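Local atomic coordinates of ABC transporter substrate-binding protein (Pseudomonas aeruginosa, PDB entry 6R6K), a protein that probably serves as FpvC, the periplasmic substrate-binding protein of an ABC transporter, which binds ferrous iron with large conformational changes. Residues D170-T175 and A217-V222; A193-A198 and D213-L218; K221-E226 and S241-Y246. All blocks are in the same frame, centred on the assembly; numbering follows the deposited sequence.

Contact 1. Residues D170-T175 and A217-V222; sequences DFRVAT and ALDVKV
Arg-172 and Asp-219 meet through a salt bridge that leans on one carboxylate oxygen. NH2 of Arg-172 lies 2.9 Å from OD1 of Asp-219, which it reaches on the syn side but 33° out of the carboxylate plane. A weak second bond runs from NH1 of Arg-172 to OD1 of Asp-219 at 3.1 Å, and NH2 makes another weak one to OD2. OD1 itself lies at the edge of the guanidinium, close to its plane. The two flat groups are turned 72° against each other, which keeps this from being a coplanar, two-pronged pair. The arginine chain bends at chi3 (74°), and that bend brings its end over toward the loop although the chain leaves the strand pointing elsewhere.

Next to the ion pair, Val-220 sets its two methyls against the strand: CG1 sits 3.4 Å from the carbonyl O of Arg-172, while CG2 touches CB of Ala-174 at 3.6 Å. CD1 of Leu-218 also meets CB of Ala-174, at 3.8 Å.

These contacts form where the loop after helix 205-216 turns into strand 222-225 beside strand 172-176, two parallel neighbours in the four-stranded sheet of this zinc-uptake-type (ZnuA-like) lobe. The strand pairing begins with the backbone bond from N of Ala-174 to O of Val-222, 3.3 Å long. Val-173 and Val-222 run alongside each other in the same direction, their CG1 methyls 3.8 Å apart.

Further out, strand 190-195 lies along the other edge of strand 172-176, and Thr-192 touches the side chains of Arg-172, Asp-219 and Val-220. Ala-275 of the long C-terminal helix 260-278 packs on Val-222.

Contact 2. Residues A193-A198 and D213-L218; sequences AVVEPA and DQLKAL
Helix-on-sheet packing joins the last part of helix 205-216 and the residues after it to strand 190-195, an outermost strand of the parallel sheet in this lobe. Val-195 carries most of the contact by splitting its methyls between two kinds of partner. With CG1 anti to the backbone N (chi1 -176°), CG1 of Val-195 lies over the flat amide of Gln-214, 3.5 Å from NE2 and about as far from CD and OE1, while CG2 turns to the leucines. CD1 of Leu-215 comes within 3.7 Å of CG2 of Val-195, the two side chains crossing at about a right angle; CD1 of Leu-218 is a looser neighbour of the same methyl.

Leu-218 reaches along the strand with its other branch, CD2 lying 3.6 Å from CB of Ala-193. A backbone bond from N of Leu-218 to O of Leu-215 links the two leucines that meet the strand. Leu-215 also packs on Ile-237 of helix 231-241, and Gln-214 NE2 makes a weak bond back to O of Lys-210 within its own helix.

No hydrogen bond or salt bridge crosses between the two segments. Cohesion therefore rests on methyl contacts, and the glutamine amide meets the strand through its van der Waals surface alone, lying against the valine methyl at the margin of the apolar patch.

Contact 3. Residues K221-E226 and S241-Y246; sequences KVIFSE and SGVKLY. With EDO (1,2-ethanediol), chain B; EDO (1,2-ethanediol), chain Y.
Strand 222-225, helix 231-241 and strand 244-247 form a beta-alpha-beta unit, and this contact is the pairing of its two parallel strands. Four backbone bonds alternate across it: Lys-244 N to Lys-221 O, Ile-223 N to Lys-244 O, Tyr-246 N to Ile-223 O, and Ser-225 N to Tyr-246 O. The last is the straightest, with an N-H...O angle of 169°.

On the sheet face that carries Val-222, Phe-224 and Tyr-246, CD1 of the tyrosine ring meets CG1 of Val-222, and CD1 of Phe-224 touches CB of Tyr-246 at 3.8 Å. The tyrosine ring turns its edge to O of Ile-223. Helix 260-278 packs over this face, and OH of Tyr-246 is hydrogen-bonded to OE1 of Glu-278. On the other face, CD1 of Ile-223 reaches CG1 of Val-243; its CG2, anti to the backbone N, is thereby set 4.0 Å from CD1 of Leu-245.

Gly-242, with positive phi (71°), leads out of helix 231-241 into the second strand. At the outer edge of that strand, a 1,2-ethanediol, probably from the crystallisation liquor, donates a hydrogen bond from its O1 to O of Leu-245, 2.7 Å.

Overall arrangement
Of the parts joined here, strand 172-176 comes first, then strand 190-195, helix 205-216, strand 222-225, helix 231-241 and strand 244-247. Contact 1 closes the longest loop, 41 residues between its segments, and contact 2 nests within it: 14 residues lie between its segments, most of them in helix 205-216 itself. The two share Ala-217 and Leu-218. Contact 3 follows in series after contact 2, beginning on Lys-221 and Val-222, where contact 1 ends. Contact 1 joins strand 172-176 to the loop leading into 222-225, contact 2 joins 190-195 to helix 205-216, and contact 3 joins 222-225 to 244-247. Leu-215 bridges contacts 2 and 3, its CD2 lying 3.8 Å from CG2 of Val-243.

Contact 1. Residues D170-T175 and A217-V222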
loop_
_atom_site.group_PDB
_atom_site.type_symbol
_atom_site.label_atom_id
_atom_site.label_comp_id
_atom_site.label_asym_id
_atom_site.label_seq_id
_atom_site.Cartn_x
_atom_site.Cartn_y
_atom_site.Cartn_z
ATOM N N ASP A 170 -3.395 -19.028 -16.451
ATOM C CA ASP A 170 -2.244 -18.150 -16.193
ATOM C C ASP A 170 -2.436 -17.331 -14.926
ATOM O O ASP A 170 -1.457 -16.899 -14.316
ATOM C CB ASP A 170 -2.018 -17.178 -17.369
ATOM C CG ASP A 170 -1.371 -17.735 -18.628
ATOM O OD1 ASP A 170 -0.973 -18.933 -18.626
ATOM O OD2 ASP A 170 -1.242 -16.971 -19.610
ATOM N N PHE A 171 -3.700 -17.119 -14.542
ATOM C CA PHE A 171 -4.102 -16.354 -13.373
ATOM C C PHE A 171 -3.916 -17.116 -12.059
ATOM O O PHE A 171 -4.122 -16.546 -10.987
ATOM C CB PHE A 171 -5.529 -15.844 -13.556
ATOM C CG PHE A 171 -5.622 -14.776 -14.620
ATOM C CD1 PHE A 171 -5.760 -15.116 -15.960
ATOM C CD2 PHE A 171 -5.590 -13.429 -14.280
ATOM C CE1 PHE A 171 -5.855 -14.128 -16.944
ATOM C CE2 PHE A 171 -5.684 -12.442 -15.263
ATOM C CZ PHE A 171 -5.821 -12.797 -16.588
ATOM N N ARG A 172 -3.517 -18.399 -12.136
ATOM C CA ARG A 172 -3.189 -19.198 -10.954
ATOM C C ARG A 172 -1.727 -18.839 -10.577
ATOM O O ARG A 172 -0.786 -19.164 -11.313
ATOM C CB ARG A 172 -3.345 -20.714 -11.210
ATOM C CG ARG A 172 -4.788 -21.203 -11.409
ATOM C CD ARG A 172 -4.884 -22.728 -11.532
ATOM N NE ARG A 172 -4.688 -23.415 -10.245
ATOM C CZ ARG A 172 -3.567 -24.036 -9.871
ATOM N NH1 ARG A 172 -2.523 -24.095 -10.690
ATOM N NH2 ARG A 172 -3.485 -24.603 -8.672
ATOM N N VAL A 173 -1.566 -18.074 -9.486
ATOM C CA VAL A 173 -0.278 -17.613 -8.967
ATOM C C VAL A 173 -0.143 -18.033 -7.502
ATOM O O VAL A 173 -1.074 -18.607 -6.947
ATOM C CB VAL A 173 -0.042 -16.073 -9.150
ATOM C CG1 VAL A 173 -0.021 -15.672 -10.619
ATOM C CG2 VAL A 173 -1.038 -15.219 -8.340
ATOM N N ALA A 174 0.993 -17.723 -6.877
ATOM C CA ALA A 174 1.240 -17.963 -5.460
ATOM C C ALA A 174 1.974 -16.728 -4.924
ATOM O O ALA A 174 2.415 -15.879 -5.719
ATOM C CB ALA A 174 2.081 -19.228 -5.267
ATOM N N THR A 175 2.052 -16.591 -3.586
ATOM C CA THR A 175 2.746 -15.455 -2.975
ATOM C C THR A 175 3.665 -15.844 -1.825
ATOM O O THR A 175 3.465 -16.871 -1.181
ATOM C CB THR A 175 1.767 -14.366 -2.458
ATOM O OG1 THR A 175 1.149 -14.802 -1.243
ATOM C CG2 THR A 175 0.746 -13.927 -3.482
ATOM N N ALA A 217 7.175 -27.562 -4.751
ATOM C CA ALA A 217 5.985 -28.330 -4.396
ATOM C C ALA A 217 4.688 -27.727 -5.016
ATOM O O ALA A 217 3.666 -28.412 -5.088
ATOM C CB ALA A 217 5.865 -28.386 -2.879
ATOM N N LEU A 218 4.745 -26.461 -5.471
ATOM C CA LEU A 218 3.619 -25.728 -6.073
ATOM C C LEU A 218 3.453 -26.029 -7.572
ATOM O O LEU A 218 4.425 -26.420 -8.228
ATOM C CB LEU A 218 3.731 -24.198 -5.807
ATOM C CG LEU A 218 3.748 -23.759 -4.338
ATOM C CD1 LEU A 218 4.034 -22.298 -4.206
ATOM C CD2 LEU A 218 2.451 -24.068 -3.642
ATOM N N ASP A 219 2.217 -25.843 -8.104
ATOM C CA ASP A 219 1.886 -26.106 -9.510
ATOM C C ASP A 219 1.829 -24.836 -10.392
ATOM O O ASP A 219 1.490 -24.911 -11.576
ATOM C CB ASP A 219 0.580 -26.932 -9.626
ATOM C CG ASP A 219 -0.625 -26.428 -8.834
ATOM O OD1 ASP A 219 -0.670 -25.207 -8.509
ATOM O OD2 ASP A 219 -1.531 -27.247 -8.550
ATOM N N VAL A 220 2.183 -23.691 -9.816
ATOM C CA VAL A 220 2.203 -22.373 -10.470
ATOM C C VAL A 220 3.630 -21.979 -10.889
ATOM O O VAL A 220 4.594 -22.516 -10.335
ATOM C CB VAL A 220 1.533 -21.302 -9.571
ATOM C CG1 VAL A 220 0.103 -21.703 -9.245
ATOM C CG2 VAL A 220 2.330 -21.082 -8.289
ATOM N N LYS A 221 3.766 -21.071 -11.874
ATOM C CA LYS A 221 5.090 -20.643 -12.350
ATOM C C LYS A 221 5.414 -19.214 -11.926
ATOM O O LYS A 221 6.580 -18.835 -11.930
ATOM C CB LYS A 221 5.236 -20.802 -13.881
ATOM C CG LYS A 221 5.114 -22.234 -14.415
ATOM C CD LYS A 221 6.380 -23.084 -14.257
ATOM C CE LYS A 221 6.161 -24.480 -14.794
ATOM N NZ LYS A 221 7.430 -25.250 -14.876
ATOM N N VAL A 222 4.390 -18.418 -11.570
ATOM C CA VAL A 222 4.555 -17.018 -11.151
ATOM C C VAL A 222 4.329 -16.868 -9.653
ATOM O O VAL A 222 3.345 -17.383 -9.122
ATOM C CB VAL A 222 3.684 -16.045 -12.005
ATOM C CG1 VAL A 222 3.605 -14.643 -11.396
ATOM C CG2 VAL A 222 4.206 -15.979 -13.436
#

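Contact 2. Residues A193-A198 and D213-L218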
loop_
_atom_site.group_PDB
_atom_site.type_symbol
_atom_site.label_atom_id
_atom_site.label_comp_id
_atom_site.label_asym_id
_atom_site.label_seq_id
_atom_site.Cartn_x
_atom_site.Cartn_y
_atom_site.Cartn_z
ATOM N N ALA A 193 -1.481 -20.719 -3.092
ATOM C CA ALA A 193 -0.883 -20.887 -1.761
ATOM C C ALA A 193 -0.122 -19.648 -1.365
ATOM O O ALA A 193 0.302 -18.874 -2.227
ATOM C CB ALA A 193 0.066 -22.071 -1.759
ATOM N N VAL A 194 0.022 -19.445 -0.054
ATOM C CA VAL A 194 0.798 -18.345 0.521
ATOM C C VAL A 194 1.942 -18.949 1.345
ATOM O O VAL A 194 1.722 -19.630 2.359
ATOM C CB VAL A 194 0.021 -17.205 1.250
ATOM C CG1 VAL A 194 -1.188 -17.708 2.034
ATOM C CG2 VAL A 194 0.945 -16.358 2.129
ATOM N N VAL A 195 3.162 -18.729 0.856
ATOM C CA VAL A 195 4.395 -19.153 1.495
ATOM C C VAL A 195 4.750 -18.077 2.534
ATOM O O VAL A 195 4.783 -16.885 2.221
ATOM C CB VAL A 195 5.519 -19.425 0.466
ATOM C CG1 VAL A 195 6.762 -19.968 1.146
ATOM C CG2 VAL A 195 5.046 -20.387 -0.618
ATOM N N GLU A 196 4.926 -18.508 3.786
ATOM C CA GLU A 196 5.249 -17.643 4.914
ATOM C C GLU A 196 6.674 -17.077 4.771
ATOM O O GLU A 196 7.604 -17.837 4.508
ATOM C CB GLU A 196 5.072 -18.402 6.236
ATOM C CG GLU A 196 4.907 -17.532 7.466
ATOM C CD GLU A 196 3.685 -16.634 7.515
ATOM O OE1 GLU A 196 3.807 -15.547 8.119
ATOM O OE2 GLU A 196 2.619 -16.998 6.960
ATOM N N PRO A 197 6.851 -15.732 4.886
ATOM C CA PRO A 197 8.195 -15.157 4.738
ATOM C C PRO A 197 9.162 -15.653 5.829
ATOM O O PRO A 197 8.853 -15.568 7.016
ATOM C CB PRO A 197 7.934 -13.645 4.813
ATOM C CG PRO A 197 6.484 -13.478 4.536
ATOM C CD PRO A 197 5.853 -14.677 5.149
ATOM N N ALA A 198 10.314 -16.207 5.427
ATOM C CA ALA A 198 11.285 -16.701 6.393
ATOM C C ALA A 198 12.711 -16.162 6.186
ATOM O O ALA A 198 13.333 -16.382 5.128
ATOM C CB ALA A 198 11.276 -18.217 6.405
ATOM N N ASP A 213 11.973 -25.428 -1.261
ATOM C CA ASP A 213 11.216 -26.671 -1.070
ATOM C C ASP A 213 9.699 -26.432 -1.146
ATOM O O ASP A 213 8.982 -27.241 -1.734
ATOM C CB ASP A 213 11.573 -27.339 0.271
ATOM C CG ASP A 213 12.935 -27.990 0.313
ATOM O OD1 ASP A 213 13.400 -28.458 -0.747
ATOM O OD2 ASP A 213 13.537 -28.041 1.412
ATOM N N GLN A 214 9.225 -25.314 -0.572
ATOM C CA GLN A 214 7.809 -24.948 -0.568
ATOM C C GLN A 214 7.345 -24.526 -1.971
ATOM O O GLN A 214 6.192 -24.756 -2.352
ATOM C CB GLN A 214 7.547 -23.821 0.441
ATOM C CG GLN A 214 7.600 -24.243 1.904
ATOM C CD GLN A 214 7.342 -23.074 2.823
ATOM O OE1 GLN A 214 6.206 -22.810 3.216
ATOM N NE2 GLN A 214 8.388 -22.330 3.173
ATOM N N LEU A 215 8.258 -23.923 -2.732
ATOM C CA LEU A 215 8.034 -23.416 -4.074
ATOM C C LEU A 215 7.997 -24.497 -5.143
ATOM O O LEU A 215 7.087 -24.474 -5.965
ATOM C CB LEU A 215 9.082 -22.339 -4.389
ATOM C CG LEU A 215 8.628 -20.863 -4.352
ATOM C CD1 LEU A 215 7.818 -20.535 -3.118
ATOM C CD2 LEU A 215 9.820 -19.957 -4.396
ATOM N N LYS A 216 8.959 -25.458 -5.137
ATOM C CA LYS A 216 8.970 -26.554 -6.122
ATOM C C LYS A 216 7.728 -27.483 -5.977
ATOM O O LYS A 216 7.251 -28.045 -6.972
ATOM C CB LYS A 216 10.305 -27.337 -6.146
ATOM C CG LYS A 216 10.722 -28.022 -4.860
ATOM C CD LYS A 216 12.089 -28.700 -5.057
ATOM C CE LYS A 216 12.588 -29.433 -3.832
ATOM N NZ LYS A 216 13.873 -30.135 -4.095
ATOM N N ALA A 217 7.175 -27.562 -4.751
ATOM C CA ALA A 217 5.985 -28.330 -4.396
ATOM C C ALA A 217 4.688 -27.727 -5.016
ATOM O O ALA A 217 3.666 -28.412 -5.088
ATOM C CB ALA A 217 5.865 -28.386 -2.879
ATOM N N LEU A 218 4.745 -26.461 -5.471
ATOM C CA LEU A 218 3.619 -25.728 -6.073
ATOM C C LEU A 218 3.453 -26.029 -7.572
ATOM O O LEU A 218 4.425 -26.420 -8.228
ATOM C CB LEU A 218 3.731 -24.198 -5.807
ATOM C CG LEU A 218 3.748 -23.759 -4.338
ATOM C CD1 LEU A 218 4.034 -22.298 -4.206
ATOM C CD2 LEU A 218 2.451 -24.068 -3.642
#

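Contact 3. Residues K221-E226 and S241-Y246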
loop_
_atom_site.group_PDB
_atom_site.type_symbol
_atom_site.label_atom_id
_atom_site.label_comp_id
_atom_site.label_asym_id
_atom_site.label_seq_id
_atom_site.Cartn_x
_atom_site.Cartn_y
_atom_site.Cartn_z
ATOM N N LYS A 221 3.766 -21.071 -11.874
ATOM C CA LYS A 221 5.090 -20.643 -12.350
ATOM C C LYS A 221 5.414 -19.214 -11.926
ATOM O O LYS A 221 6.580 -18.835 -11.930
ATOM C CB LYS A 221 5.236 -20.802 -13.881
ATOM C CG LYS A 221 5.114 -22.234 -14.415
ATOM C CD LYS A 221 6.380 -23.084 -14.257
ATOM C CE LYS A 221 6.161 -24.480 -14.794
ATOM N NZ LYS A 221 7.430 -25.250 -14.876
ATOM N N VAL A 222 4.390 -18.418 -11.570
ATOM C CA VAL A 222 4.555 -17.018 -11.151
ATOM C C VAL A 222 4.329 -16.868 -9.653
ATOM O O VAL A 222 3.345 -17.383 -9.122
ATOM C CB VAL A 222 3.684 -16.045 -12.005
ATOM C CG1 VAL A 222 3.605 -14.643 -11.396
ATOM C CG2 VAL A 222 4.206 -15.979 -13.436
ATOM N N ILE A 223 5.250 -16.169 -8.975
ATOM C CA ILE A 223 5.185 -15.893 -7.542
ATOM C C ILE A 223 5.418 -14.423 -7.283
ATOM O O ILE A 223 6.399 -13.862 -7.763
ATOM C CB ILE A 223 6.121 -16.851 -6.713
ATOM C CG1 ILE A 223 5.420 -18.176 -6.396
ATOM C CG2 ILE A 223 6.622 -16.246 -5.409
ATOM C CD1 ILE A 223 5.682 -19.168 -7.298
ATOM N N PHE A 224 4.489 -13.788 -6.550
ATOM C CA PHE A 224 4.644 -12.402 -6.129
ATOM C C PHE A 224 5.189 -12.428 -4.722
ATOM O O PHE A 224 4.577 -13.008 -3.820
ATOM C CB PHE A 224 3.345 -11.580 -6.256
ATOM C CG PHE A 224 2.895 -11.450 -7.693
ATOM C CD1 PHE A 224 3.475 -10.503 -8.540
ATOM C CD2 PHE A 224 1.918 -12.300 -8.207
ATOM C CE1 PHE A 224 3.080 -10.410 -9.871
ATOM C CE2 PHE A 224 1.526 -12.210 -9.536
ATOM C CZ PHE A 224 2.117 -11.278 -10.366
ATOM N N SER A 225 6.363 -11.834 -4.544
ATOM C CA SER A 225 7.045 -11.834 -3.266
ATOM C C SER A 225 7.058 -10.483 -2.550
ATOM O O SER A 225 7.450 -9.443 -3.093
ATOM C CB SER A 225 8.465 -12.389 -3.427
ATOM O OG SER A 225 9.160 -12.465 -2.194
ATOM N N GLU A 226 6.673 -10.547 -1.280
ATOM C CA GLU A 226 6.654 -9.442 -0.307
ATOM C C GLU A 226 8.147 -9.108 -0.007
ATOM O O GLU A 226 8.519 -7.959 0.215
ATOM C CB GLU A 226 5.939 -9.980 0.949
ATOM C CG GLU A 226 5.800 -9.080 2.148
ATOM C CD GLU A 226 4.969 -9.754 3.214
ATOM O OE1 GLU A 226 5.558 -10.234 4.201
ATOM O OE2 GLU A 226 3.731 -9.829 3.050
ATOM N N SER A 241 13.850 -24.067 -8.256
ATOM C CA SER A 241 12.431 -24.414 -8.155
ATOM C C SER A 241 11.611 -24.257 -9.466
ATOM O O SER A 241 10.455 -24.677 -9.499
ATOM C CB SER A 241 11.771 -23.648 -7.012
ATOM O OG SER A 241 11.677 -22.269 -7.304
ATOM N N GLY A 242 12.195 -23.659 -10.506
ATOM C CA GLY A 242 11.527 -23.443 -11.791
ATOM C C GLY A 242 10.425 -22.388 -11.829
ATOM O O GLY A 242 9.725 -22.253 -12.841
ATOM N N VAL A 243 10.224 -21.656 -10.709
ATOM C CA VAL A 243 9.226 -20.584 -10.592
ATOM C C VAL A 243 9.929 -19.272 -11.027
ATOM O O VAL A 243 11.156 -19.247 -11.136
ATOM C CB VAL A 243 8.636 -20.434 -9.152
ATOM C CG1 VAL A 243 8.041 -21.716 -8.568
ATOM C CG2 VAL A 243 9.630 -19.779 -8.193
ATOM N N LYS A 244 9.160 -18.208 -11.252
ATOM C CA LYS A 244 9.637 -16.875 -11.588
ATOM C C LYS A 244 9.125 -15.923 -10.500
ATOM O O LYS A 244 7.925 -15.779 -10.303
ATOM C CB LYS A 244 9.200 -16.448 -12.991
ATOM C CG LYS A 244 10.294 -16.653 -14.033
ATOM C CD LYS A 244 10.483 -15.419 -14.915
ATOM C CE LYS A 244 11.921 -15.050 -15.265
ATOM N NZ LYS A 244 12.647 -16.121 -16.013
ATOM N N LEU A 245 10.058 -15.322 -9.764
ATOM C CA LEU A 245 9.786 -14.453 -8.633
ATOM C C LEU A 245 9.659 -12.981 -9.033
ATOM O O LEU A 245 10.537 -12.453 -9.709
ATOM C CB LEU A 245 10.856 -14.692 -7.552
ATOM C CG LEU A 245 10.347 -14.501 -6.132
ATOM C CD1 LEU A 245 10.556 -15.741 -5.320
ATOM C CD2 LEU A 245 11.031 -13.334 -5.480
ATOM N N TYR A 246 8.520 -12.343 -8.666
ATOM C CA TYR A 246 8.214 -10.959 -8.990
ATOM C C TYR A 246 7.974 -10.133 -7.742
ATOM O O TYR A 246 7.255 -10.536 -6.841
ATOM C CB TYR A 246 6.997 -10.861 -9.906
ATOM C CG TYR A 246 7.219 -11.439 -11.286
ATOM C CD1 TYR A 246 6.994 -12.792 -11.543
ATOM C CD2 TYR A 246 7.663 -10.638 -12.340
ATOM C CE1 TYR A 246 7.219 -13.333 -12.806
ATOM C CE2 TYR A 246 7.860 -11.170 -13.620
ATOM C CZ TYR A 246 7.629 -12.515 -13.846
ATOM O OH TYR A 246 7.801 -13.046 -15.103
HETATM C C1 EDO B . 12.855 -10.139 -7.802
HETATM O O1 EDO B . 12.096 -10.324 -8.980
HETATM C C2 EDO B . 11.989 -10.255 -6.524
HETATM O O2 EDO B . 12.781 -10.555 -5.381
HETATM C C1 EDO Y . 2.102 -10.700 7.606
HETATM O O1 EDO Y . 2.313 -11.215 8.927
HETATM C C2 EDO Y . 3.089 -11.348 6.576
HETATM O O2 EDO Y . 2.531 -11.268 5.271
#